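Local structure of enoyl-CoA hydratase subunit I (Geobacillus kaustophilus, 2PBP) at residues A[66-69]-A[70-74]; A[23-26]-A[27-30]; A[32-35]-A[36-40]. The protein probably acts as a hydro-lyase of the crotonase family, adding water across the double bond of enoyl-CoA thioesters in beta-oxidation. All coordinates share one frame; numbering follows the deposited sequence.

Contact 1 of 3, residues A[66-69]-A[70-74]; sequences ADIQ and EMAKD
Met-71 folds back over the residues that open its helix. With CG beside its own backbone N (chi1 -64°) and the chain bent at chi3, the thioether returns toward Ala-66, and methyl CE comes to 3.3 Å from Ala-66 O. The same methyl meets the tip of Ile-68 at 3.4 Å (CE to CD1), closer than usual for two carbons, while Ala-66 CB lies 4.2 Å from Met-71 CG. On the other flank Asp-67 is the N-cap. Its CG stands between backbone N and carbonyl carbon (chi1 57°), which carries the carboxylate forward, so that OD2 accepts from Glu-70 N at 2.9 Å; the donor arrives from above the carboxylate plane. Asp-67 O takes the first straight helical bond from Met-71 N, and Ile-68 O receives Ala-72 N at 2.7 Å.

Farther out, the extended side chain of Glu-70 crosses that of Asp-67 at about a right angle, the two carboxylate planes 60° apart. A water donates to both acids, at 2.7 Å from Asp-67 OD1 and 2.8 Å from Glu-70 OE1, and so probably eases the approach of two like charges. The other oxygen, Glu-70 OE2, accepts from Arg-31 N in the first turn of helix 31-46; the positive end of that helix dipole would probably favour the ionised acid. Helix 68-72 follows strand 61-63 as a short, surface-lying turn. Ile-68 and Met-71 rest on Leu-135 of a loop, Glu-70 also touches Ser-30, and Asp-74 forms a salt bridge with Arg-78 of helix 76-82.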
loop_
_atom_site.group_PDB
_atom_site.type_symbol
_atom_site.label_atom_id
_atom_site.label_comp_id
_atom_site.label_asym_id
_atom_site.label_seq_id
_atom_site.Cartn_x
_atom_site.Cartn_y
_atom_site.Cartn_z
ATOM N N ALA A 66 -15.958 -8.016 24.916
ATOM C CA ALA A 66 -17.220 -8.176 25.626
ATOM C C ALA A 66 -16.972 -9.056 26.844
ATOM O O ALA A 66 -16.181 -9.999 26.780
ATOM C CB ALA A 66 -18.259 -8.817 24.712
ATOM N N ASP A 67 -17.643 -8.746 27.948
ATOM C CA ASP A 67 -17.478 -9.508 29.183
ATOM C C ASP A 67 -18.027 -10.924 29.059
ATOM O O ASP A 67 -18.895 -11.196 28.227
ATOM C CB ASP A 67 -18.176 -8.796 30.341
ATOM C CG ASP A 67 -19.643 -8.554 30.065
ATOM O OD1 ASP A 67 -19.965 -7.617 29.303
ATOM O OD2 ASP A 67 -20.473 -9.315 30.601
ATOM N N ILE A 68 -17.523 -11.821 29.903
ATOM C CA ILE A 68 -17.952 -13.214 29.884
ATOM C C ILE A 68 -19.434 -13.384 30.192
ATOM O O ILE A 68 -20.094 -14.243 29.607
ATOM C CB ILE A 68 -17.127 -14.076 30.881
ATOM C CG1 ILE A 68 -15.761 -14.407 30.274
ATOM C CG2 ILE A 68 -17.877 -15.366 31.211
ATOM C CD1 ILE A 68 -15.756 -15.248 28.972
ATOM N N GLN A 69 -19.963 -12.577 31.108
ATOM C CA GLN A 69 -21.370 -12.701 31.446
ATOM C C GLN A 69 -22.251 -12.522 30.212
ATOM O O GLN A 69 -23.231 -13.242 30.037
ATOM C CB GLN A 69 -21.766 -11.688 32.523
ATOM C CG GLN A 69 -23.195 -11.893 33.016
ATOM C CD GLN A 69 -23.501 -11.126 34.285
ATOM O OE1 GLN A 69 -22.821 -11.284 35.297
ATOM N NE2 GLN A 69 -24.536 -10.295 34.238
ATOM N N GLU A 70 -21.899 -11.571 29.350
ATOM C CA GLU A 70 -22.686 -11.344 28.142
ATOM C C GLU A 70 -22.486 -12.481 27.140
ATOM O O GLU A 70 -23.446 -12.965 26.536
ATOM C CB GLU A 70 -22.312 -10.004 27.502
ATOM C CG GLU A 70 -22.988 -9.748 26.157
ATOM C CD GLU A 70 -22.945 -8.287 25.745
ATOM O OE1 GLU A 70 -23.573 -7.458 26.435
ATOM O OE2 GLU A 70 -22.284 -7.967 24.735
ATOM N N MET A 71 -21.242 -12.915 26.976
ATOM C CA MET A 71 -20.940 -13.995 26.042
ATOM C C MET A 71 -21.514 -15.337 26.483
ATOM O O MET A 71 -21.920 -16.145 25.649
ATOM C CB MET A 71 -19.428 -14.146 25.854
ATOM C CG MET A 71 -18.743 -12.950 25.216
ATOM S SD MET A 71 -17.075 -13.366 24.652
ATOM C CE MET A 71 -16.148 -13.282 26.175
ATOM N N ALA A 72 -21.545 -15.575 27.791
ATOM C CA ALA A 72 -22.051 -16.836 28.323
ATOM C C ALA A 72 -23.533 -17.047 28.041
ATOM O O ALA A 72 -24.023 -18.170 28.097
ATOM C CB ALA A 72 -21.787 -16.914 29.826
ATOM N N LYS A 73 -24.247 -15.966 27.741
ATOM C CA LYS A 73 -25.674 -16.060 27.446
ATOM C C LYS A 73 -25.936 -16.572 26.033
ATOM O O LYS A 73 -27.037 -17.025 25.720
ATOM C CB LYS A 73 -26.336 -14.688 27.580
ATOM C CG LYS A 73 -26.340 -14.092 28.972
ATOM C CD LYS A 73 -27.027 -12.730 28.951
ATOM C CE LYS A 73 -28.450 -12.835 28.409
ATOM N NZ LYS A 73 -29.101 -11.503 28.256
ATOM N N ASP A 74 -24.921 -16.497 25.181
ATOM C CA ASP A 74 -25.077 -16.902 23.791
ATOM C C ASP A 74 -24.983 -18.384 23.442
ATOM O O ASP A 74 -24.432 -19.195 24.187
ATOM C CB ASP A 74 -24.082 -16.126 22.924
ATOM C CG ASP A 74 -24.243 -14.621 23.057
ATOM O OD1 ASP A 74 -25.397 -14.155 23.174
ATOM O OD2 ASP A 74 -23.218 -13.903 23.027
HETATM O O HOH W 1 -22.242 -6.346 28.602
#

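Contact 2 of 3, residues A[23-26]-A[27-30]; sequences PDVL and NALS
The side-chain amide of Asn-27 has one face laid over the chain that precedes it. Leu-26 C sits beneath this face, 3.7 Å from Asn-27 CG, and the ring nitrogen Pro-23 N lies on the same side, 3.3 Å from Asn-27 OD1; having no hydrogen, it makes only a van der Waals contact. Asn-27 CG stands beside its own backbone N, opposite the carbonyl carbon (chi1 -58°), which turns the amide back over Leu-26. The polar ends look elsewhere: OD1 accepts from Arg-22 N, and ND2 donates to Arg-58 O and weakly to Ala-61 O and Phe-62 O. Leu-26 and Asn-27 both have left-handed backbone angles and form a turn close to type III', closed by a weak bond from Ala-28 N to Val-25 O (3.2 Å). Beside it, Val-25 CG2 and Ala-28 CB meet loosely at 4.3 Å. With a leucine in place of Asn-27, Arg-22 N and Arg-58 O would probably be left without their mate and the turn held less firmly to the neighbouring chain. Leu-29, the centre of an inverse gamma turn, then packs on Val-34 and Ile-37, and Ser-30 OG caps Met-33 N at the start of helix 31-46.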
loop_
_atom_site.group_PDB
_atom_site.type_symbol
_atom_site.label_atom_id
_atom_site.label_comp_id
_atom_site.label_asym_id
_atom_site.label_seq_id
_atom_site.Cartn_x
_atom_site.Cartn_y
_atom_site.Cartn_z
ATOM N N PRO A 23 -14.347 3.225 31.714
ATOM C CA PRO A 23 -13.097 2.747 32.309
ATOM C C PRO A 23 -13.324 1.792 33.476
ATOM O O PRO A 23 -12.459 0.981 33.790
ATOM C CB PRO A 23 -12.401 4.040 32.733
ATOM C CG PRO A 23 -13.551 4.941 33.054
ATOM C CD PRO A 23 -14.490 4.680 31.908
ATOM N N ASP A 24 -14.491 1.895 34.106
ATOM C CA ASP A 24 -14.838 1.032 35.233
ATOM C C ASP A 24 -14.848 -0.439 34.807
ATOM O O ASP A 24 -14.686 -1.336 35.636
ATOM C CB ASP A 24 -16.202 1.427 35.797
ATOM C CG ASP A 24 -17.296 1.395 34.752
ATOM O OD1 ASP A 24 -17.221 2.178 33.781
ATOM O OD2 ASP A 24 -18.229 0.583 34.899
ATOM N N VAL A 25 -15.046 -0.683 33.515
ATOM C CA VAL A 25 -15.033 -2.044 32.984
ATOM C C VAL A 25 -14.037 -2.128 31.826
ATOM O O VAL A 25 -14.173 -2.949 30.917
ATOM C CB VAL A 25 -16.440 -2.493 32.508
ATOM C CG1 VAL A 25 -17.363 -2.642 33.711
ATOM C CG2 VAL A 25 -17.021 -1.486 31.526
ATOM N N LEU A 26 -13.028 -1.265 31.880
ATOM C CA LEU A 26 -11.983 -1.219 30.863
ATOM C C LEU A 26 -12.538 -1.051 29.449
ATOM O O LEU A 26 -12.021 -1.636 28.496
ATOM C CB LEU A 26 -11.123 -2.483 30.942
ATOM C CG LEU A 26 -10.468 -2.755 32.298
ATOM C CD1 LEU A 26 -9.612 -4.006 32.206
ATOM C CD2 LEU A 26 -9.630 -1.557 32.721
ATOM N N ASN A 27 -13.589 -0.244 29.330
ATOM C CA ASN A 27 -14.233 0.040 28.049
ATOM C C ASN A 27 -14.593 -1.220 27.271
ATOM O O ASN A 27 -14.401 -1.286 26.058
ATOM C CB ASN A 27 -13.326 0.934 27.198
ATOM C CG ASN A 27 -12.997 2.242 27.887
ATOM O OD1 ASN A 27 -13.881 2.900 28.432
ATOM N ND2 ASN A 27 -11.722 2.624 27.870
ATOM N N ALA A 28 -15.127 -2.210 27.980
ATOM C CA ALA A 28 -15.511 -3.477 27.367
ATOM C C ALA A 28 -16.433 -3.262 26.173
ATOM O O ALA A 28 -17.452 -2.576 26.275
ATOM C CB ALA A 28 -16.192 -4.366 28.400
ATOM N N LEU A 29 -16.073 -3.856 25.040
ATOM C CA LEU A 29 -16.873 -3.715 23.832
ATOM C C LEU A 29 -18.069 -4.660 23.783
ATOM O O LEU A 29 -18.086 -5.627 23.022
ATOM C CB LEU A 29 -15.998 -3.913 22.590
ATOM C CG LEU A 29 -14.940 -2.823 22.408
ATOM C CD1 LEU A 29 -14.166 -3.052 21.122
ATOM C CD2 LEU A 29 -15.624 -1.467 22.385
ATOM N N SER A 30 -19.066 -4.372 24.610
ATOM C CA SER A 30 -20.291 -5.164 24.644
ATOM C C SER A 30 -21.067 -4.754 23.400
ATOM O O SER A 30 -20.695 -3.788 22.734
ATOM C CB SER A 30 -21.107 -4.812 25.884
ATOM O OG SER A 30 -21.441 -3.431 25.882
#

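Contact 3 of 3, residues A[32-35]-A[36-40]; sequences QMVA and EIVAA
Met-33 and Ile-37 form the close-packed side of this helical stretch: Met-33 CG touches Ile-37 CD1 at 3.8 Å, and Ile-37 CG1 lies only 3.2 Å from Met-33 O. Ile-37 CG1, held beside its own backbone N (chi1 -64°), runs back along the helix toward Met-33, next to Leu-29 and Leu-20. A looser pair, Val-34 CG1 and Val-38 CG2, meets at 4.2 Å where the helix faces Asp-87 and Leu-91 of helix 86-92. Toward solvent the packing thins to exposed Gln-32 and the small Ala-35 and Ala-39. Gln-32 bends at chi2 and sends NE2 to Glu-36 OE2, a bond of 3.1 Å and nearly straight at 174°. Glu-36 OE2 lies in the amide plane of Gln-32 but is met on the anti side of the carboxylate and somewhat out of its plane. Glu-36 OE1 accepts from the backbone N atoms of Val-5 and Ser-6, so the buried carboxylate is satisfied by the N-terminal segment as well as by Gln-32. With Met-33 and Ile-37 on the sheet side and Val-34 and Val-38 against helix 86-92, helix 31-46 is the connecting helix of the beta-alpha-beta unit between strands 15-20 and 52-57 of the crotonase fold.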
loop_
_atom_site.group_PDB
_atom_site.type_symbol
_atom_site.label_atom_id
_atom_site.label_comp_id
_atom_site.label_asym_id
_atom_site.label_seq_id
_atom_site.Cartn_x
_atom_site.Cartn_y
_atom_site.Cartn_z
ATOM N N GLN A 32 -23.793 -3.271 23.255
ATOM C CA GLN A 32 -24.304 -1.921 23.488
ATOM C C GLN A 32 -23.233 -0.868 23.205
ATOM O O GLN A 32 -23.502 0.144 22.557
ATOM C CB GLN A 32 -24.800 -1.782 24.931
ATOM C CG GLN A 32 -25.313 -0.392 25.296
ATOM C CD GLN A 32 -26.397 0.098 24.356
ATOM O OE1 GLN A 32 -27.235 -0.679 23.896
ATOM N NE2 GLN A 32 -26.395 1.399 24.078
ATOM N N MET A 33 -22.022 -1.113 23.696
ATOM C CA MET A 33 -20.905 -0.191 23.491
ATOM C C MET A 33 -20.603 -0.045 22.000
ATOM O O MET A 33 -20.443 1.066 21.493
ATOM C CB MET A 33 -19.661 -0.703 24.231
ATOM C CG MET A 33 -18.374 0.074 23.950
ATOM S SD MET A 33 -18.380 1.784 24.542
ATOM C CE MET A 33 -17.615 1.567 26.170
ATOM N N VAL A 34 -20.529 -1.171 21.297
ATOM C CA VAL A 34 -20.252 -1.145 19.865
ATOM C C VAL A 34 -21.314 -0.343 19.116
ATOM O O VAL A 34 -20.987 0.454 18.236
ATOM C CB VAL A 34 -20.186 -2.576 19.283
ATOM C CG1 VAL A 34 -20.011 -2.522 17.764
ATOM C CG2 VAL A 34 -19.029 -3.337 19.925
ATOM N N ALA A 35 -22.583 -0.545 19.469
ATOM C CA ALA A 35 -23.667 0.175 18.814
ATOM C C ALA A 35 -23.496 1.682 18.986
ATOM O O ALA A 35 -23.710 2.445 18.048
ATOM C CB ALA A 35 -25.016 -0.271 19.369
ATOM N N GLU A 36 -23.105 2.111 20.182
ATOM C CA GLU A 36 -22.905 3.536 20.432
ATOM C C GLU A 36 -21.730 4.067 19.618
ATOM O O GLU A 36 -21.785 5.174 19.077
ATOM C CB GLU A 36 -22.677 3.795 21.923
ATOM C CG GLU A 36 -23.940 3.627 22.762
ATOM C CD GLU A 36 -23.747 4.037 24.207
ATOM O OE1 GLU A 36 -23.232 5.149 24.446
ATOM O OE2 GLU A 36 -24.117 3.252 25.106
ATOM N N ILE A 37 -20.670 3.272 19.526
ATOM C CA ILE A 37 -19.496 3.666 18.760
ATOM C C ILE A 37 -19.888 3.834 17.294
ATOM O O ILE A 37 -19.520 4.817 16.657
ATOM C CB ILE A 37 -18.371 2.615 18.878
ATOM C CG1 ILE A 37 -17.894 2.533 20.333
ATOM C CG2 ILE A 37 -17.224 2.971 17.944
ATOM C CD1 ILE A 37 -17.036 1.313 20.661
ATOM N N VAL A 38 -20.647 2.877 16.765
ATOM C CA VAL A 38 -21.089 2.934 15.372
ATOM C C VAL A 38 -21.918 4.189 15.108
ATOM O O VAL A 38 -21.723 4.880 14.103
ATOM C CB VAL A 38 -21.938 1.697 15.000
ATOM C CG1 VAL A 38 -22.572 1.887 13.626
ATOM C CG2 VAL A 38 -21.067 0.456 15.004
ATOM N N ALA A 39 -22.839 4.481 16.018
ATOM C CA ALA A 39 -23.696 5.647 15.877
ATOM C C ALA A 39 -22.870 6.932 15.884
ATOM O O ALA A 39 -23.073 7.813 15.050
ATOM C CB ALA A 39 -24.724 5.675 16.999
ATOM N N ALA A 40 -21.931 7.028 16.818
ATOM C CA ALA A 40 -21.087 8.215 16.926
ATOM C C ALA A 40 -20.182 8.373 15.708
ATOM O O ALA A 40 -20.030 9.477 15.175
ATOM C CB ALA A 40 -20.245 8.146 18.196
#

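In the fold
From the N terminus the chain leaves strand 15-20, turns through contact 2 (23-30), leads through Arg-31 into contact 3 (32-40) on helix 31-46, and comes back through strands 52-57 and 61-63 before contact 1 (66-74) opens. All three are local and lie in series; each joins consecutive segments, so none closes a long loop, and none nests in or crosses another. In space contact 2 touches both others: Leu-29 CD2 packs on Ile-37 CD1 of contact 3 at 3.6 Å, while Leu-29 O faces Ala-66 CB of contact 1, also at 3.6 Å. Contacts 1 and 3 do not touch, their nearest atoms being about 5 Å apart. The loop of contact 2 thus lies between the short helix 68-72 and the crossover helix.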